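Local coordinates for chitinase (Paenibacillus sp. FPU-7, PDB 5GZT), which probably hydrolyses the beta-1,4 linkages between N-acetylglucosamine units inside chitin and chitodextrin chains, as an endo-acting chitinase, at residues B[1000-1005]-B[1015-1020]; B[431-436]-B[474-479]. All coordinates share one frame; numbering follows the deposited sequence.

Contact 1 (B[1000-1005]-B[1015-1020])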
ATOM      1  N   SER B1000     -15.749  -6.581  21.420  1.00 18.18           N
ATOM      2  CA  SER B1000     -15.937  -5.370  20.645  1.00 18.86           C
ATOM      3  C   SER B1000     -17.074  -4.535  21.218  1.00 18.53           C
ATOM      4  O   SER B1000     -16.923  -3.292  21.334  1.00 20.31           O
ATOM      5  CB  SER B1000     -16.245  -5.622  19.167  1.00 19.42           C
ATOM      6  OG  SER B1000     -17.534  -6.149  18.953  1.00 22.02           O
ATOM      7  N   VAL B1001     -18.139  -5.195  21.639  1.00 15.75           N
ATOM      8  CA  VAL B1001     -19.304  -4.436  22.208  1.00 16.43           C
ATOM      9  C   VAL B1001     -18.987  -3.752  23.536  1.00 15.53           C
ATOM     10  O   VAL B1001     -19.199  -2.537  23.757  1.00 15.78           O
ATOM     11  CB  VAL B1001     -20.502  -5.382  22.376  1.00 17.35           C
ATOM     12  CG1 VAL B1001     -21.652  -4.663  23.048  1.00 17.54           C
ATOM     13  CG2 VAL B1001     -20.961  -5.851  21.057  1.00 18.78           C
ATOM     14  N   LEU B1002     -18.377  -4.532  24.418  1.00 17.00           N
ATOM     15  CA  LEU B1002     -18.046  -4.004  25.753  1.00 15.99           C
ATOM     16  C   LEU B1002     -16.915  -3.011  25.708  1.00 17.38           C
ATOM     17  O   LEU B1002     -16.910  -2.011  26.505  1.00 14.73           O
ATOM     18  CB  LEU B1002     -17.812  -5.138  26.683  1.00 16.12           C
ATOM     19  CG  LEU B1002     -19.021  -6.019  26.867  1.00 15.83           C
ATOM     20  CD1 LEU B1002     -18.620  -7.302  27.571  1.00 16.55           C
ATOM     21  CD2 LEU B1002     -20.083  -5.308  27.666  1.00 18.97           C
ATOM     22  N   THR B1003     -16.015  -3.118  24.692  1.00 15.63           N
ATOM     23  CA  THR B1003     -15.102  -2.018  24.460  1.00 15.41           C
ATOM     24  C   THR B1003     -15.792  -0.755  24.031  1.00 15.58           C
ATOM     25  O   THR B1003     -15.430   0.345  24.521  1.00 16.78           O
ATOM     26  CB  THR B1003     -14.007  -2.430  23.423  1.00 17.07           C
ATOM     27  OG1 THR B1003     -13.297  -3.521  23.983  1.00 16.76           O
ATOM     28  CG2 THR B1003     -13.036  -1.340  23.109  1.00 20.25           C
ATOM     29  N   ALA B1004     -16.723  -0.840  23.081  1.00 17.75           N
ATOM     30  CA  ALA B1004     -17.432   0.310  22.640  1.00 18.41           C
ATOM     31  C   ALA B1004     -18.221   0.928  23.768  1.00 18.30           C
ATOM     32  O   ALA B1004     -18.299   2.118  23.854  1.00 17.93           O
ATOM     33  CB  ALA B1004     -18.384  -0.026  21.525  1.00 21.32           C
ATOM     34  N   TYR B1005     -18.804   0.148  24.653  1.00 18.36           N
ATOM     35  CA  TYR B1005     -19.463   0.788  25.844  1.00 17.65           C
ATOM     36  C   TYR B1005     -18.460   1.586  26.693  1.00 17.23           C
ATOM     37  O   TYR B1005     -18.703   2.749  27.182  1.00 17.60           O
ATOM     38  CB  TYR B1005     -20.149  -0.266  26.728  1.00 17.27           C
ATOM     39  CG  TYR B1005     -21.566  -0.611  26.336  1.00 17.97           C
ATOM     40  CD1 TYR B1005     -21.867  -1.208  25.112  1.00 18.39           C
ATOM     41  CD2 TYR B1005     -22.610  -0.410  27.228  1.00 17.63           C
ATOM     42  CE1 TYR B1005     -23.183  -1.526  24.750  1.00 18.42           C
ATOM     43  CE2 TYR B1005     -23.927  -0.730  26.873  1.00 17.52           C
ATOM     44  CZ  TYR B1005     -24.218  -1.269  25.675  1.00 17.12           C
ATOM     45  OH  TYR B1005     -25.530  -1.606  25.426  1.00 19.27           O
ATOM     46  N   LEU B1015     -20.699  -2.914  33.872  1.00 13.94           N
ATOM     47  CA  LEU B1015     -20.993  -3.763  32.738  1.00 15.15           C
ATOM     48  C   LEU B1015     -21.092  -5.232  33.125  1.00 14.49           C
ATOM     49  O   LEU B1015     -20.310  -5.728  33.897  1.00 16.16           O
ATOM     50  CB  LEU B1015     -19.939  -3.617  31.625  1.00 15.24           C
ATOM     51  CG  LEU B1015     -19.886  -2.222  30.969  1.00 16.23           C
ATOM     52  CD1 LEU B1015     -18.669  -2.097  30.013  1.00 16.85           C
ATOM     53  CD2 LEU B1015     -21.161  -1.947  30.239  1.00 16.87           C
ATOM     54  N   VAL B1016     -22.051  -5.904  32.534  1.00 13.40           N
ATOM     55  CA  VAL B1016     -22.264  -7.292  32.774  1.00 14.49           C
ATOM     56  C   VAL B1016     -22.274  -7.979  31.408  1.00 15.91           C
ATOM     57  O   VAL B1016     -23.045  -7.579  30.525  1.00 15.75           O
ATOM     58  CB  VAL B1016     -23.582  -7.561  33.552  1.00 14.30           C
ATOM     59  CG1 VAL B1016     -23.795  -9.073  33.716  1.00 15.57           C
ATOM     60  CG2 VAL B1016     -23.476  -6.950  34.935  1.00 13.71           C
ATOM     61  N   ILE B1017     -21.456  -9.036  31.267  1.00 14.94           N
ATOM     62  CA  ILE B1017     -21.358  -9.745  29.973  1.00 15.54           C
ATOM     63  C   ILE B1017     -22.450 -10.811  29.911  1.00 15.94           C
ATOM     64  O   ILE B1017     -22.796 -11.415  30.907  1.00 17.63           O
ATOM     65  CB  ILE B1017     -19.968 -10.384  29.764  1.00 16.24           C
ATOM     66  CG1 ILE B1017     -19.843 -10.960  28.360  1.00 16.88           C
ATOM     67  CG2 ILE B1017     -19.736 -11.445  30.840  1.00 17.35           C
ATOM     68  CD1 ILE B1017     -18.403 -11.450  27.960  1.00 18.16           C
ATOM     69  N   GLY B1018     -23.024 -10.979  28.715  1.00 18.13           N
ATOM     70  CA  GLY B1018     -24.219 -11.772  28.524  1.00 19.54           C
ATOM     71  C   GLY B1018     -23.905 -13.108  27.795  1.00 19.66           C
ATOM     72  O   GLY B1018     -23.214 -13.126  26.749  1.00 20.27           O
ATOM     73  N   GLY B1019     -24.377 -14.179  28.389  1.00 20.22           N
ATOM     74  CA  GLY B1019     -24.420 -15.505  27.759  1.00 22.68           C
ATOM     75  C   GLY B1019     -25.857 -15.877  27.321  1.00 26.45           C
ATOM     76  O   GLY B1019     -26.877 -15.505  27.999  1.00 20.77           O
ATOM     77  N   ALA B1020     -25.952 -16.654  26.222  1.00 24.72           N
ATOM     78  CA  ALA B1020     -27.252 -17.069  25.664  1.00 26.33           C
ATOM     79  C   ALA B1020     -27.331 -18.586  25.767  1.00 27.94           C
ATOM     80  O   ALA B1020     -26.455 -19.298  25.234  1.00 29.35           O
ATOM     81  CB  ALA B1020     -27.320 -16.691  24.222  1.00 27.33           C
TER

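Contact 2 (B[431-436]-B[474-479])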
ATOM      1  N   ALA B 431      14.685  -1.937 -21.542  1.00 39.39           N
ATOM      2  CA  ALA B 431      13.916  -2.427 -22.724  1.00 39.25           C
ATOM      3  C   ALA B 431      12.746  -3.315 -22.306  1.00 39.42           C
ATOM      4  O   ALA B 431      11.611  -3.161 -22.778  1.00 36.52           O
ATOM      5  CB  ALA B 431      14.869  -3.187 -23.643  1.00 38.15           C
ATOM      6  N   LEU B 432      13.013  -4.222 -21.358  1.00 37.45           N
ATOM      7  CA  LEU B 432      11.940  -5.082 -20.860  1.00 37.47           C
ATOM      8  C   LEU B 432      10.796  -4.277 -20.283  1.00 35.95           C
ATOM      9  O   LEU B 432       9.608  -4.538 -20.535  1.00 34.63           O
ATOM     10  CB  LEU B 432      12.517  -6.114 -19.848  1.00 40.44           C
ATOM     11  CG  LEU B 432      11.568  -6.974 -19.040  1.00 42.94           C
ATOM     12  CD1 LEU B 432      10.523  -7.711 -19.884  1.00 48.80           C
ATOM     13  CD2 LEU B 432      12.444  -7.952 -18.259  1.00 45.63           C
ATOM     14  N   LEU B 433      11.154  -3.270 -19.488  1.00 42.52           N
ATOM     15  CA  LEU B 433      10.124  -2.418 -18.865  1.00 39.61           C
ATOM     16  C   LEU B 433       9.349  -1.633 -19.908  1.00 31.79           C
ATOM     17  O   LEU B 433       8.111  -1.493 -19.842  1.00 32.63           O
ATOM     18  CB  LEU B 433      10.778  -1.489 -17.821  1.00 36.06           C
ATOM     19  CG  LEU B 433      11.237  -2.207 -16.533  1.00 35.48           C
ATOM     20  CD1 LEU B 433      12.073  -1.262 -15.700  1.00 34.56           C
ATOM     21  CD2 LEU B 433      10.074  -2.744 -15.731  1.00 34.82           C
ATOM     22  N   LYS B 434      10.093  -1.068 -20.840  1.00 37.46           N
ATOM     23  CA  LYS B 434       9.461  -0.387 -22.006  1.00 39.86           C
ATOM     24  C   LYS B 434       8.406  -1.259 -22.689  1.00 36.44           C
ATOM     25  O   LYS B 434       7.202  -0.891 -22.859  1.00 36.18           O
ATOM     26  CB  LYS B 434      10.583  -0.045 -22.975  1.00 45.97           C
ATOM     27  CG  LYS B 434      10.156   0.719 -24.216  1.00 52.12           C
ATOM     28  CD  LYS B 434      11.415   1.136 -24.974  1.00 59.18           C
ATOM     29  CE  LYS B 434      11.101   2.042 -26.158  1.00 63.03           C
ATOM     30  NZ  LYS B 434      10.195   1.355 -27.105  1.00 61.97           N
ATOM     31  N   LEU B 435       8.847  -2.466 -23.042  1.00 38.74           N
ATOM     32  CA  LEU B 435       7.963  -3.396 -23.694  1.00 37.21           C
ATOM     33  C   LEU B 435       6.692  -3.629 -22.921  1.00 44.56           C
ATOM     34  O   LEU B 435       5.589  -3.544 -23.468  1.00 46.36           O
ATOM     35  CB  LEU B 435       8.677  -4.706 -23.974  1.00 42.89           C
ATOM     36  CG  LEU B 435       7.890  -5.763 -24.768  1.00 44.22           C
ATOM     37  CD1 LEU B 435       7.292  -5.231 -26.084  1.00 48.97           C
ATOM     38  CD2 LEU B 435       8.837  -6.925 -25.017  1.00 47.71           C
ATOM     39  N   LEU B 436       6.820  -3.875 -21.621  1.00 43.67           N
ATOM     40  CA  LEU B 436       5.656  -4.260 -20.808  1.00 39.43           C
ATOM     41  C   LEU B 436       4.680  -3.126 -20.730  1.00 32.05           C
ATOM     42  O   LEU B 436       3.416  -3.296 -20.698  1.00 33.61           O
ATOM     43  CB  LEU B 436       6.127  -4.632 -19.362  1.00 43.61           C
ATOM     44  CG  LEU B 436       6.818  -5.982 -19.203  1.00 40.77           C
ATOM     45  CD1 LEU B 436       7.699  -5.970 -17.964  1.00 45.64           C
ATOM     46  CD2 LEU B 436       5.765  -7.058 -19.144  1.00 35.00           C
ATOM     47  N   PRO B 474      10.042   6.695 -16.422  1.00 34.44           N
ATOM     48  CA  PRO B 474       8.812   6.970 -17.177  1.00 32.43           C
ATOM     49  C   PRO B 474       7.932   5.773 -17.467  1.00 31.30           C
ATOM     50  O   PRO B 474       6.721   5.910 -17.592  1.00 33.74           O
ATOM     51  CB  PRO B 474       9.335   7.593 -18.477  1.00 39.03           C
ATOM     52  CG  PRO B 474      10.568   8.280 -18.072  1.00 36.03           C
ATOM     53  CD  PRO B 474      11.200   7.358 -17.026  1.00 35.86           C
ATOM     54  N   TYR B 475       8.486   4.577 -17.500  1.00 33.72           N
ATOM     55  CA  TYR B 475       7.616   3.411 -17.651  1.00 36.41           C
ATOM     56  C   TYR B 475       6.870   2.919 -16.392  1.00 38.34           C
ATOM     57  O   TYR B 475       5.934   2.110 -16.521  1.00 36.56           O
ATOM     58  CB  TYR B 475       8.445   2.288 -18.212  1.00 39.58           C
ATOM     59  CG  TYR B 475       9.222   2.678 -19.422  1.00 39.76           C
ATOM     60  CD1 TYR B 475       8.602   3.288 -20.525  1.00 43.18           C
ATOM     61  CD2 TYR B 475      10.613   2.435 -19.487  1.00 45.66           C
ATOM     62  CE1 TYR B 475       9.365   3.653 -21.647  1.00 46.63           C
ATOM     63  CE2 TYR B 475      11.376   2.796 -20.592  1.00 44.16           C
ATOM     64  CZ  TYR B 475      10.757   3.396 -21.671  1.00 46.15           C
ATOM     65  OH  TYR B 475      11.568   3.710 -22.752  1.00 53.91           O
ATOM     66  N   LEU B 476       7.247   3.425 -15.194  1.00 38.84           N
ATOM     67  CA  LEU B 476       6.803   2.850 -13.892  1.00 33.31           C
ATOM     68  C   LEU B 476       5.791   3.713 -13.165  1.00 28.69           C
ATOM     69  O   LEU B 476       5.996   4.870 -13.054  1.00 35.76           O
ATOM     70  CB  LEU B 476       8.049   2.635 -13.010  1.00 36.25           C
ATOM     71  CG  LEU B 476       9.130   1.776 -13.657  1.00 36.27           C
ATOM     72  CD1 LEU B 476      10.403   1.730 -12.851  1.00 39.94           C
ATOM     73  CD2 LEU B 476       8.652   0.367 -13.942  1.00 35.59           C
ATOM     74  N   ASP B 477       4.685   3.184 -12.678  1.00 28.51           N
ATOM     75  CA  ASP B 477       3.870   3.959 -11.730  1.00 32.09           C
ATOM     76  C   ASP B 477       4.594   4.347 -10.409  1.00 30.74           C
ATOM     77  O   ASP B 477       4.327   5.431  -9.799  1.00 34.23           O
ATOM     78  CB  ASP B 477       2.586   3.207 -11.383  1.00 35.87           C
ATOM     79  CG  ASP B 477       1.652   3.040 -12.595  1.00 37.45           C
ATOM     80  OD1 ASP B 477       1.999   2.172 -13.429  1.00 37.35           O
ATOM     81  OD2 ASP B 477       0.584   3.733 -12.639  1.00 35.86           O
ATOM     82  N   TYR B 478       5.468   3.453  -9.949  1.00 30.20           N
ATOM     83  CA  TYR B 478       6.319   3.705  -8.767  1.00 29.50           C
ATOM     84  C   TYR B 478       7.402   2.693  -8.640  1.00 28.94           C
ATOM     85  O   TYR B 478       7.371   1.600  -9.269  1.00 31.65           O
ATOM     86  CB  TYR B 478       5.445   3.769  -7.504  1.00 28.08           C
ATOM     87  CG  TYR B 478       4.484   2.628  -7.396  1.00 31.06           C
ATOM     88  CD1 TYR B 478       3.280   2.666  -8.031  1.00 28.15           C
ATOM     89  CD2 TYR B 478       4.769   1.488  -6.593  1.00 30.12           C
ATOM     90  CE1 TYR B 478       2.376   1.617  -7.959  1.00 28.79           C
ATOM     91  CE2 TYR B 478       3.839   0.440  -6.478  1.00 29.10           C
ATOM     92  CZ  TYR B 478       2.671   0.478  -7.180  1.00 31.61           C
ATOM     93  OH  TYR B 478       1.737  -0.531  -7.080  1.00 29.16           O
ATOM     94  N   ILE B 479       8.419   3.078  -7.872  1.00 31.86           N
ATOM     95  CA  ILE B 479       9.456   2.192  -7.417  1.00 29.33           C
ATOM     96  C   ILE B 479       9.193   1.857  -5.923  1.00 31.41           C
ATOM     97  O   ILE B 479       9.087   2.748  -5.064  1.00 24.72           O
ATOM     98  CB  ILE B 479      10.834   2.810  -7.615  1.00 31.19           C
ATOM     99  CG1 ILE B 479      11.080   3.090  -9.126  1.00 30.14           C
ATOM    100  CG2 ILE B 479      11.903   1.868  -7.103  1.00 32.35           C
ATOM    101  CD1 ILE B 479      12.329   3.862  -9.385  1.00 29.57           C
TER

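Contact 1 (B[1000-1005]-B[1015-1020])
L1002 and Y1005, one turn apart on helix 998-1007, meet L1015 and I1017 of the strand that follows it; no hydrogen bond crosses, the side chains meet through apolar atoms, and all four residues are buried. The two leucines and the isoleucine form one half of the contact. CD1 of L1002 comes up against the flank of I1017, 3.9 Å from its CG1 and 4.0 Å from its CB, the two side chains crossing at about a right angle. I1017 offers this flank because its CG1 is anti to the backbone N (chi1 -173°). The other methyl of L1002, CD2, lies 4.2 Å from L1015 CD1, a looser touch, and L1015 CD1 also sits 3.9 Å from the backbone L1002 O.

The aromatic half belongs to Y1005. Its CD2 is 3.7 Å from L1015 CD2, which approaches the ring obliquely, while Y1005 CB is 4.0 Å from L1015 CD1, so that both leucine methyls pack at the root of the tyrosine. The polar end of Y1005 is satisfied elsewhere, its hydroxyl being hydrogen-bonded to A944 O and S943 OG.

Between the segments the helix and strand axes come within 10.2 Å and run nearly antiparallel, at 162°. Strand 1015-1020 pairs in parallel with strands 964-967 and 1110-1114, and Y1102 of helix 1093-1106 also packs on L1002 and I1017. Strand 964-967, helix 998-1007 and strand 1015-1020 follow one another along the chain, and the contact joins the helix and second strand of this beta-alpha-beta crossover of the family 18 TIM barrel.

Contact 2 (B[431-436]-B[474-479])
The aromatic ring of Y475 lies flat against K434 of helix 425-447, with K434 CA 3.8 Å from the ring centroid and only 2° off the ring normal, a CH-pi contact over the middle of one face. With CG anti to its carbonyl carbon, Y475 projects its ring across the helix surface, and the lysine side chain continues over the same ring toward the hydroxyl. K434 CB is 3.7 Å from Y475 CZ, and farther out K434 CD passes Y475 OH at 3.4 Å. This course follows from the extended torsions of the lysine: CG is anti to the backbone N (chi1 -177°), and the chain stays extended until it bends at chi4 (-59°). The aliphatic part of K434 thus covers the phenol end of the ring, while its NZ leads away from Y475 to a salt bridge with E438, one turn along the helix.

L433 fills the inner side of the contact. Its CB lies 4.3 Å from Y475 CD2, approaching the ring obliquely. At the far end of the same side chain, L433 CD2 meets L476 CD2 at 3.9 Å, one methyl of each leucine touching in the interior. L433 also packs on I455 of strand 452-457 and L406 of strand 403-407, so the leucine reaches from the helix onto the barrel strands. No hydrogen bond joins the segments.

A lysine-covered tyrosine thus lies toward the surface, with leucines beneath it. Helix 425-447, which links the parallel strands 403-407 and 452-457, covers the outside of the first family 18 TIM barrel and here reaches the entry of the next strand, 478-481.

The two contacts belong to separate catalytic-family modules of one chain: contact 2 lies in the first glycosyl hydrolase family 18 range and contact 1 in the second, with the immunoglobulin-like domain between them in sequence. Contact 2 comes first along the chain, and contact 1 follows wholly after it. Their centres are 53 Å apart, their nearest atoms about 32 Å apart, and they flank the middle of the molecule. They share no secondary structure: helix 425-447 and strand 478-481 serve contact 2, helix 998-1007 and strand 1015-1020 contact 1, in different sheets. The chain thus carries two barrels, each with its own helix-to-barrel packing.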